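Local atomic coordinates of EXOU (Pseudomonas aeruginosa, PDB entry 4AKX), a protein that is a type III secreted cytotoxin, probably a patatin-like phospholipase, that forms a complex with the chaperone SpcU. Residues 42-56 / 61-75. Sequence-based numbering, arbitrary orientation.
Sequences GQGESRTLTDSAGPR and RQFENGVTELQLSRP
Two antiparallel strands of a small, twisted beta sheet meet here: strand 46-48 pairs with the 61-63 end of strand 58-63, the axes of these short segments 4.6 Å apart at the closest point. Arg47 and Gln62 form a hydrogen-bonded pair: Arg47 N reaches Gln62 O at 3.0 Å, and Gln62 N returns to Arg47 O in a straighter bond, 170° at the hydrogen. The Arg47 chain runs alongside that of Gln62 on the same face of the sheet, though the exact placement of its guanidinium is doubtful.

On the other face sits Phe63, whose ring is clamped from both sides. Gly42 CA stands 3.5 Å from the ring centroid over one face, and Ser46 CB lies over the opposite face at 4.2 Å, both as CH-pi contacts; the Gly44 carbonyl oxygen meets the ring edge. With CG turned anti to its carbonyl carbon (chi1 -79°), the extended Glu64 chain brings OE2 to 2.8 Å from Glu45 N, which approaches from above the carboxylate plane. Glu64 is the second residue of the type I turn from Phe63 to Gly66, which joins strand 58-63 to strand 68-73. Nearby, Gln43 reaches out to the backbone of Arg12 of the SpcU chain.

At the far end the segments meet again, where Ser73 N bonds to Arg56 O at 3.0 Å. There the Arg56 guanidinium slips between Leu72 CD1 over one face and Pro75 CA over the other, with Ser73 O at its edge. Strand 68-73 goes on to pair with 446-451, and Arg74 forms a salt bridge with Asp343. The whole is an antiparallel beta meander in which strand 58-63 lies between 46-53 and 68-73.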
ATOM      1  N   GLY B  42       1.930 -35.614  10.603  1.00 67.17           N
ATOM      2  CA  GLY B  42       1.842 -37.036  10.414  1.00 67.92           C
ATOM      3  C   GLY B  42       1.290 -37.371   9.041  1.00 75.94           C
ATOM      4  O   GLY B  42       0.255 -36.839   8.623  1.00 80.95           O
ATOM      5  N   GLN B  43       1.996 -38.239   8.326  1.00 78.21           N
ATOM      6  CA  GLN B  43       1.495 -38.767   7.060  1.00 79.89           C
ATOM      7  C   GLN B  43       1.441 -40.303   7.111  1.00 81.07           C
ATOM      8  O   GLN B  43       2.368 -40.955   7.629  1.00 78.29           O
ATOM      9  CB  GLN B  43       2.355 -38.267   5.892  1.00 81.85           C
ATOM     10  CG  GLN B  43       2.520 -36.733   5.828  1.00 83.10           C
ATOM     11  CD  GLN B  43       1.432 -36.039   5.017  1.00 79.68           C
ATOM     12  OE1 GLN B  43       1.458 -36.039   3.782  1.00 83.44           O
ATOM     13  NE2 GLN B  43       0.479 -35.444   5.705  1.00 76.78           N
ATOM     14  N   GLY B  44       0.327 -40.868   6.642  1.00 76.76           N
ATOM     15  CA  GLY B  44       0.146 -42.317   6.655  1.00 79.78           C
ATOM     16  C   GLY B  44      -0.451 -42.871   7.934  1.00 81.92           C
ATOM     17  O   GLY B  44      -0.757 -42.114   8.867  1.00 86.64           O
ATOM     18  N   GLU B  45      -0.624 -44.197   7.993  1.00 78.41           N
ATOM     19  CA  GLU B  45      -1.151 -44.830   9.210  1.00 78.14           C
ATOM     20  C   GLU B  45      -0.259 -44.615  10.449  1.00 76.91           C
ATOM     21  O   GLU B  45       0.960 -44.448  10.334  1.00 79.81           O
ATOM     22  CB  GLU B  45      -1.484 -46.306   8.995  1.00 77.85           C
ATOM     23  CG  GLU B  45      -0.302 -47.227   8.765  1.00 89.23           C
ATOM     24  CD  GLU B  45      -0.632 -48.423   7.857  1.00103.50           C
ATOM     25  OE1 GLU B  45      -1.755 -48.969   7.947  1.00108.87           O
ATOM     26  OE2 GLU B  45       0.238 -48.826   7.044  1.00108.52           O
ATOM     27  N   SER B  46      -0.892 -44.569  11.622  1.00 76.44           N
ATOM     28  CA  SER B  46      -0.190 -44.434  12.905  1.00 71.13           C
ATOM     29  C   SER B  46      -0.264 -45.705  13.708  1.00 67.53           C
ATOM     30  O   SER B  46      -1.278 -46.370  13.729  1.00 69.70           O
ATOM     31  CB  SER B  46      -0.795 -43.293  13.735  1.00 74.18           C
ATOM     32  OG  SER B  46      -2.210 -43.416  13.808  1.00 77.30           O
ATOM     33  N   ARG B  47       0.826 -46.052  14.360  1.00 69.81           N
ATOM     34  CA  ARG B  47       0.776 -47.024  15.452  1.00 68.73           C
ATOM     35  C   ARG B  47       0.722 -46.236  16.784  1.00 66.00           C
ATOM     36  O   ARG B  47       1.023 -45.044  16.814  1.00 67.68           O
ATOM     37  CB  ARG B  47       1.978 -47.971  15.366  1.00 67.10           C
ATOM     38  CG  ARG B  47       3.320 -47.270  15.351  1.00 72.37           C
ATOM     39  CD  ARG B  47       4.436 -47.982  14.576  1.00 79.28           C
ATOM     40  NE  ARG B  47       5.711 -47.345  14.936  1.00 90.80           N
ATOM     41  CZ  ARG B  47       6.335 -46.404  14.221  1.00 89.54           C
ATOM     42  NH1 ARG B  47       5.890 -46.076  13.011  1.00 87.22           N
ATOM     43  NH2 ARG B  47       7.449 -45.830  14.698  1.00 84.03           N
ATOM     44  N   THR B  48       0.266 -46.869  17.857  1.00 66.05           N
ATOM     45  CA  THR B  48       0.281 -46.235  19.186  1.00 63.40           C
ATOM     46  C   THR B  48       1.385 -46.822  20.044  1.00 59.86           C
ATOM     47  O   THR B  48       1.341 -47.982  20.386  1.00 64.55           O
ATOM     48  CB  THR B  48      -1.025 -46.473  19.946  1.00 66.77           C
ATOM     49  OG1 THR B  48      -2.077 -45.717  19.341  1.00 70.22           O
ATOM     50  CG2 THR B  48      -0.870 -46.005  21.377  1.00 69.43           C
ATOM     51  N   LEU B  49       2.347 -46.006  20.432  1.00 58.39           N
ATOM     52  CA  LEU B  49       3.520 -46.480  21.159  1.00 56.57           C
ATOM     53  C   LEU B  49       3.281 -46.649  22.670  1.00 64.24           C
ATOM     54  O   LEU B  49       4.024 -47.374  23.356  1.00 67.56           O
ATOM     55  CB  LEU B  49       4.654 -45.510  20.948  1.00 51.49           C
ATOM     56  CG  LEU B  49       5.001 -45.305  19.483  1.00 52.07           C
ATOM     57  CD1 LEU B  49       6.107 -44.286  19.322  1.00 53.34           C
ATOM     58  CD2 LEU B  49       5.429 -46.624  18.879  1.00 54.82           C
ATOM     59  N   THR B  50       2.257 -45.976  23.187  1.00 64.27           N
ATOM     60  CA  THR B  50       2.065 -45.861  24.607  1.00 67.19           C
ATOM     61  C   THR B  50       0.749 -45.146  24.804  1.00 69.86           C
ATOM     62  O   THR B  50       0.594 -44.008  24.363  1.00 69.84           O
ATOM     63  CB  THR B  50       3.230 -45.068  25.243  1.00 65.95           C
ATOM     64  OG1 THR B  50       3.025 -44.909  26.645  1.00 72.84           O
ATOM     65  CG2 THR B  50       3.293 -43.744  24.663  1.00 70.30           C
ATOM     66  N   ASP B  51      -0.202 -45.823  25.452  1.00 77.43           N
ATOM     67  CA  ASP B  51      -1.618 -45.408  25.432  1.00 82.02           C
ATOM     68  C   ASP B  51      -1.970 -44.287  26.412  1.00 90.02           C
ATOM     69  O   ASP B  51      -1.897 -43.106  26.049  1.00 98.40           O
ATOM     70  CB  ASP B  51      -2.538 -46.583  25.670  1.00 82.15           C
ATOM     71  CG  ASP B  51      -3.979 -46.171  25.743  1.00 86.01           C
ATOM     72  OD1 ASP B  51      -4.270 -44.967  25.872  1.00 84.18           O
ATOM     73  OD2 ASP B  51      -4.840 -47.059  25.685  1.00 95.86           O
ATOM     74  N   SER B  52      -2.405 -44.642  27.622  1.00 82.64           N
ATOM     75  CA  SER B  52      -2.581 -43.637  28.655  1.00 80.86           C
ATOM     76  C   SER B  52      -1.644 -43.915  29.784  1.00 81.48           C
ATOM     77  O   SER B  52      -1.946 -44.693  30.688  1.00 90.28           O
ATOM     78  CB  SER B  52      -4.012 -43.586  29.152  1.00 89.20           C
ATOM     79  OG  SER B  52      -4.666 -42.443  28.644  1.00 94.71           O
ATOM     80  N   ALA B  53      -0.473 -43.303  29.719  1.00 75.86           N
ATOM     81  CA  ALA B  53       0.538 -43.532  30.730  1.00 77.48           C
ATOM     82  C   ALA B  53       0.534 -42.439  31.807  1.00 79.40           C
ATOM     83  O   ALA B  53       0.647 -41.243  31.497  1.00 77.77           O
ATOM     84  CB  ALA B  53       1.912 -43.669  30.093  1.00 67.95           C
ATOM     85  N   GLY B  54       0.375 -42.854  33.063  1.00 78.77           N
ATOM     86  CA  GLY B  54       0.574 -41.942  34.177  1.00 80.51           C
ATOM     87  C   GLY B  54      -0.613 -41.047  34.550  1.00 84.04           C
ATOM     88  O   GLY B  54      -1.712 -41.150  33.954  1.00 77.83           O
ATOM     89  N   PRO B  55      -0.396 -40.154  35.546  1.00 85.30           N
ATOM     90  CA  PRO B  55      -1.398 -39.207  36.031  1.00 87.66           C
ATOM     91  C   PRO B  55      -1.844 -38.282  34.914  1.00 89.96           C
ATOM     92  O   PRO B  55      -3.013 -37.876  34.872  1.00 93.85           O
ATOM     93  CB  PRO B  55      -0.636 -38.393  37.088  1.00 87.75           C
ATOM     94  CG  PRO B  55       0.581 -39.202  37.413  1.00 85.91           C
ATOM     95  CD  PRO B  55       0.929 -39.910  36.151  1.00 81.89           C
ATOM     96  N   ARG B  56      -0.909 -37.970  34.003  1.00 92.31           N
ATOM     97  CA  ARG B  56      -1.151 -37.015  32.918  1.00 86.04           C
ATOM     98  C   ARG B  56      -1.426 -37.673  31.579  1.00 81.00           C
ATOM     99  O   ARG B  56      -1.384 -37.022  30.552  1.00 85.34           O
ATOM    100  CB  ARG B  56      -0.019 -35.977  32.837  1.00 83.36           C
ATOM    101  CG  ARG B  56      -0.073 -34.999  34.002  1.00 93.02           C
ATOM    102  CD  ARG B  56       0.894 -33.853  33.882  1.00 90.88           C
ATOM    103  NE  ARG B  56       0.507 -32.956  32.804  1.00100.25           N
ATOM    104  CZ  ARG B  56       1.259 -31.945  32.375  1.00112.05           C
ATOM    105  NH1 ARG B  56       2.430 -31.674  32.956  1.00116.98           N
ATOM    106  NH2 ARG B  56       0.841 -31.196  31.367  1.00112.98           N
ATOM    107  N   ARG B  61       1.530 -41.258  19.554  1.00 55.20           N
ATOM    108  CA  ARG B  61       1.214 -41.888  18.293  1.00 57.61           C
ATOM    109  C   ARG B  61       2.369 -41.630  17.374  1.00 56.85           C
ATOM    110  O   ARG B  61       2.950 -40.552  17.402  1.00 55.02           O
ATOM    111  CB  ARG B  61      -0.037 -41.280  17.672  1.00 66.04           C
ATOM    112  CG  ARG B  61      -1.313 -41.676  18.352  1.00 75.23           C
ATOM    113  CD  ARG B  61      -2.508 -40.938  17.782  1.00 85.02           C
ATOM    114  NE  ARG B  61      -3.717 -41.618  18.245  1.00106.94           N
ATOM    115  CZ  ARG B  61      -4.241 -41.489  19.466  1.00110.07           C
ATOM    116  NH1 ARG B  61      -3.707 -40.641  20.349  1.00 98.24           N
ATOM    117  NH2 ARG B  61      -5.326 -42.190  19.794  1.00112.17           N
ATOM    118  N   GLN B  62       2.716 -42.607  16.544  1.00 61.12           N
ATOM    119  CA  GLN B  62       3.820 -42.401  15.605  1.00 62.16           C
ATOM    120  C   GLN B  62       3.410 -42.796  14.233  1.00 62.39           C
ATOM    121  O   GLN B  62       2.734 -43.814  14.063  1.00 66.42           O
ATOM    122  CB  GLN B  62       5.035 -43.216  16.000  1.00 64.54           C
ATOM    123  CG  GLN B  62       6.242 -42.911  15.153  1.00 61.22           C
ATOM    124  CD  GLN B  62       7.525 -43.277  15.830  1.00 58.59           C
ATOM    125  OE1 GLN B  62       8.583 -42.796  15.459  1.00 59.39           O
ATOM    126  NE2 GLN B  62       7.443 -44.127  16.822  1.00 66.75           N
ATOM    127  N   PHE B  63       3.852 -42.017  13.253  1.00 53.49           N
ATOM    128  CA  PHE B  63       3.342 -42.137  11.912  1.00 56.29           C
ATOM    129  C   PHE B  63       4.368 -42.775  10.983  1.00 57.67           C
ATOM    130  O   PHE B  63       5.532 -42.925  11.348  1.00 59.00           O
ATOM    131  CB  PHE B  63       3.013 -40.766  11.395  1.00 57.07           C
ATOM    132  CG  PHE B  63       1.753 -40.195  11.942  1.00 55.42           C
ATOM    133  CD1 PHE B  63       1.750 -39.544  13.136  1.00 53.07           C
ATOM    134  CD2 PHE B  63       0.589 -40.222  11.192  1.00 58.71           C
ATOM    135  CE1 PHE B  63       0.602 -38.935  13.602  1.00 57.59           C
ATOM    136  CE2 PHE B  63      -0.564 -39.634  11.657  1.00 59.60           C
ATOM    137  CZ  PHE B  63      -0.555 -38.968  12.861  1.00 57.75           C
ATOM    138  N   GLU B  64       3.956 -43.092   9.758  1.00 59.28           N
ATOM    139  CA  GLU B  64       4.858 -43.765   8.806  1.00 56.96           C
ATOM    140  C   GLU B  64       6.132 -43.018   8.543  1.00 54.34           C
ATOM    141  O   GLU B  64       7.102 -43.620   8.142  1.00 55.63           O
ATOM    142  CB  GLU B  64       4.167 -44.048   7.477  1.00 59.59           C
ATOM    143  CG  GLU B  64       3.263 -45.270   7.529  1.00 72.15           C
ATOM    144  CD  GLU B  64       2.369 -45.440   6.301  1.00 81.54           C
ATOM    145  OE1 GLU B  64       2.884 -45.357   5.148  1.00 85.59           O
ATOM    146  OE2 GLU B  64       1.146 -45.672   6.488  1.00 82.88           O
ATOM    147  N   ASN B  65       6.130 -41.699   8.711  1.00 52.57           N
ATOM    148  CA  ASN B  65       7.256 -40.905   8.226  1.00 50.92           C
ATOM    149  C   ASN B  65       8.122 -40.422   9.329  1.00 53.09           C
ATOM    150  O   ASN B  65       9.057 -39.640   9.108  1.00 52.58           O
ATOM    151  CB  ASN B  65       6.802 -39.750   7.348  1.00 51.97           C
ATOM    152  CG  ASN B  65       6.046 -38.681   8.102  1.00 54.19           C
ATOM    153  OD1 ASN B  65       5.442 -38.917   9.153  1.00 55.88           O
ATOM    154  ND2 ASN B  65       6.026 -37.502   7.526  1.00 58.12           N
ATOM    155  N   GLY B  66       7.813 -40.915  10.530  1.00 56.48           N
ATOM    156  CA  GLY B  66       8.555 -40.573  11.729  1.00 52.28           C
ATOM    157  C   GLY B  66       7.766 -39.743  12.719  1.00 56.20           C
ATOM    158  O   GLY B  66       7.884 -39.950  13.936  1.00 54.28           O
ATOM    159  N   VAL B  67       6.972 -38.791  12.208  1.00 59.71           N
ATOM    160  CA  VAL B  67       6.386 -37.744  13.052  1.00 56.94           C
ATOM    161  C   VAL B  67       5.654 -38.390  14.208  1.00 57.22           C
ATOM    162  O   VAL B  67       4.808 -39.269  14.003  1.00 60.54           O
ATOM    163  CB  VAL B  67       5.404 -36.833  12.289  1.00 57.37           C
ATOM    164  CG1 VAL B  67       4.725 -35.862  13.247  1.00 52.37           C
ATOM    165  CG2 VAL B  67       6.106 -36.105  11.163  1.00 54.90           C
ATOM    166  N   THR B  68       6.003 -37.966  15.415  1.00 54.02           N
ATOM    167  CA  THR B  68       5.372 -38.452  16.615  1.00 56.61           C
ATOM    168  C   THR B  68       4.440 -37.448  17.209  1.00 56.85           C
ATOM    169  O   THR B  68       4.819 -36.323  17.433  1.00 65.66           O
ATOM    170  CB  THR B  68       6.413 -38.729  17.645  1.00 56.92           C
ATOM    171  OG1 THR B  68       7.315 -39.677  17.089  1.00 62.03           O
ATOM    172  CG2 THR B  68       5.757 -39.289  18.911  1.00 62.75           C
ATOM    173  N   GLU B  69       3.218 -37.872  17.473  1.00 56.73           N
ATOM    174  CA  GLU B  69       2.229 -37.023  18.068  1.00 57.41           C
ATOM    175  C   GLU B  69       2.031 -37.384  19.546  1.00 57.46           C
ATOM    176  O   GLU B  69       1.767 -38.556  19.901  1.00 52.20           O
ATOM    177  CB  GLU B  69       0.916 -37.126  17.304  1.00 63.37           C
ATOM    178  CG  GLU B  69      -0.261 -36.523  18.067  1.00 80.29           C
ATOM    179  CD  GLU B  69      -1.546 -36.426  17.243  1.00 91.54           C
ATOM    180  OE1 GLU B  69      -1.731 -37.244  16.298  1.00 87.79           O
ATOM    181  OE2 GLU B  69      -2.379 -35.524  17.558  1.00 92.74           O
ATOM    182  N   LEU B  70       2.154 -36.360  20.397  1.00 57.26           N
ATOM    183  CA  LEU B  70       1.903 -36.478  21.828  1.00 59.29           C
ATOM    184  C   LEU B  70       0.535 -35.927  22.232  1.00 63.91           C
ATOM    185  O   LEU B  70       0.146 -34.839  21.818  1.00 65.80           O
ATOM    186  CB  LEU B  70       2.994 -35.758  22.583  1.00 58.25           C
ATOM    187  CG  LEU B  70       2.854 -35.566  24.082  1.00 64.28           C
ATOM    188  CD1 LEU B  70       2.882 -36.924  24.743  1.00 71.34           C
ATOM    189  CD2 LEU B  70       4.010 -34.721  24.595  1.00 62.89           C
ATOM    190  N   GLN B  71      -0.202 -36.698  23.023  1.00 67.48           N
ATOM    191  CA  GLN B  71      -1.446 -36.216  23.624  1.00 73.55           C
ATOM    192  C   GLN B  71      -1.412 -36.428  25.135  1.00 78.88           C
ATOM    193  O   GLN B  71      -0.946 -37.466  25.622  1.00 84.12           O
ATOM    194  CB  GLN B  71      -2.644 -36.923  23.023  1.00 75.27           C
ATOM    195  CG  GLN B  71      -3.949 -36.182  23.207  1.00 80.32           C
ATOM    196  CD  GLN B  71      -5.151 -37.109  23.185  1.00 86.58           C
ATOM    197  OE1 GLN B  71      -5.174 -38.114  22.469  1.00 86.59           O
ATOM    198  NE2 GLN B  71      -6.159 -36.773  23.968  1.00 90.78           N
ATOM    199  N   LEU B  72      -1.887 -35.443  25.884  1.00 77.10           N
ATOM    200  CA  LEU B  72      -1.590 -35.395  27.301  1.00 77.30           C
ATOM    201  C   LEU B  72      -2.645 -34.543  27.973  1.00 84.44           C
ATOM    202  O   LEU B  72      -3.165 -33.609  27.372  1.00 86.03           O
ATOM    203  CB  LEU B  72      -0.186 -34.840  27.497  1.00 73.68           C
ATOM    204  CG  LEU B  72       0.365 -34.154  28.744  1.00 81.61           C
ATOM    205  CD1 LEU B  72       1.886 -34.026  28.643  1.00 73.81           C
ATOM    206  CD2 LEU B  72      -0.238 -32.771  28.924  1.00 87.64           C
ATOM    207  N   SER B  73      -3.001 -34.911  29.200  1.00 87.89           N
ATOM    208  CA  SER B  73      -4.020 -34.202  29.962  1.00 92.26           C
ATOM    209  C   SER B  73      -3.592 -32.769  30.229  1.00 94.18           C
ATOM    210  O   SER B  73      -2.413 -32.502  30.491  1.00 97.26           O
ATOM    211  CB  SER B  73      -4.277 -34.911  31.292  1.00 94.30           C
ATOM    212  OG  SER B  73      -3.143 -34.801  32.142  1.00 93.35           O
ATOM    213  N   ARG B  74      -4.558 -31.855  30.186  1.00 95.89           N
ATOM    214  CA  ARG B  74      -4.326 -30.460  30.553  1.00 93.27           C
ATOM    215  C   ARG B  74      -3.502 -30.371  31.837  1.00 87.95           C
ATOM    216  O   ARG B  74      -3.667 -31.186  32.736  1.00 92.65           O
ATOM    217  CB  ARG B  74      -5.659 -29.719  30.719  1.00 98.93           C
ATOM    218  CG  ARG B  74      -6.413 -29.472  29.418  1.00103.98           C
ATOM    219  CD  ARG B  74      -5.650 -28.504  28.520  1.00104.91           C
ATOM    220  NE  ARG B  74      -5.579 -27.168  29.109  1.00112.40           N
ATOM    221  CZ  ARG B  74      -6.125 -26.076  28.556  1.00116.00           C
ATOM    222  NH1 ARG B  74      -6.764 -26.139  27.375  1.00118.74           N
ATOM    223  NH2 ARG B  74      -6.014 -24.911  29.184  1.00113.28           N
ATOM    224  N   PRO B  75      -2.604 -29.386  31.917  1.00 81.12           N
ATOM    225  CA  PRO B  75      -1.656 -29.265  33.005  1.00 78.06           C
ATOM    226  C   PRO B  75      -2.364 -29.068  34.295  1.00 77.71           C
ATOM    227  O   PRO B  75      -3.550 -28.823  34.305  1.00 79.18           O
ATOM    228  CB  PRO B  75      -0.896 -27.982  32.677  1.00 81.37           C
ATOM    229  CG  PRO B  75      -1.096 -27.782  31.215  1.00 84.72           C
ATOM    230  CD  PRO B  75      -2.486 -28.276  30.965  1.00 85.35           C
TER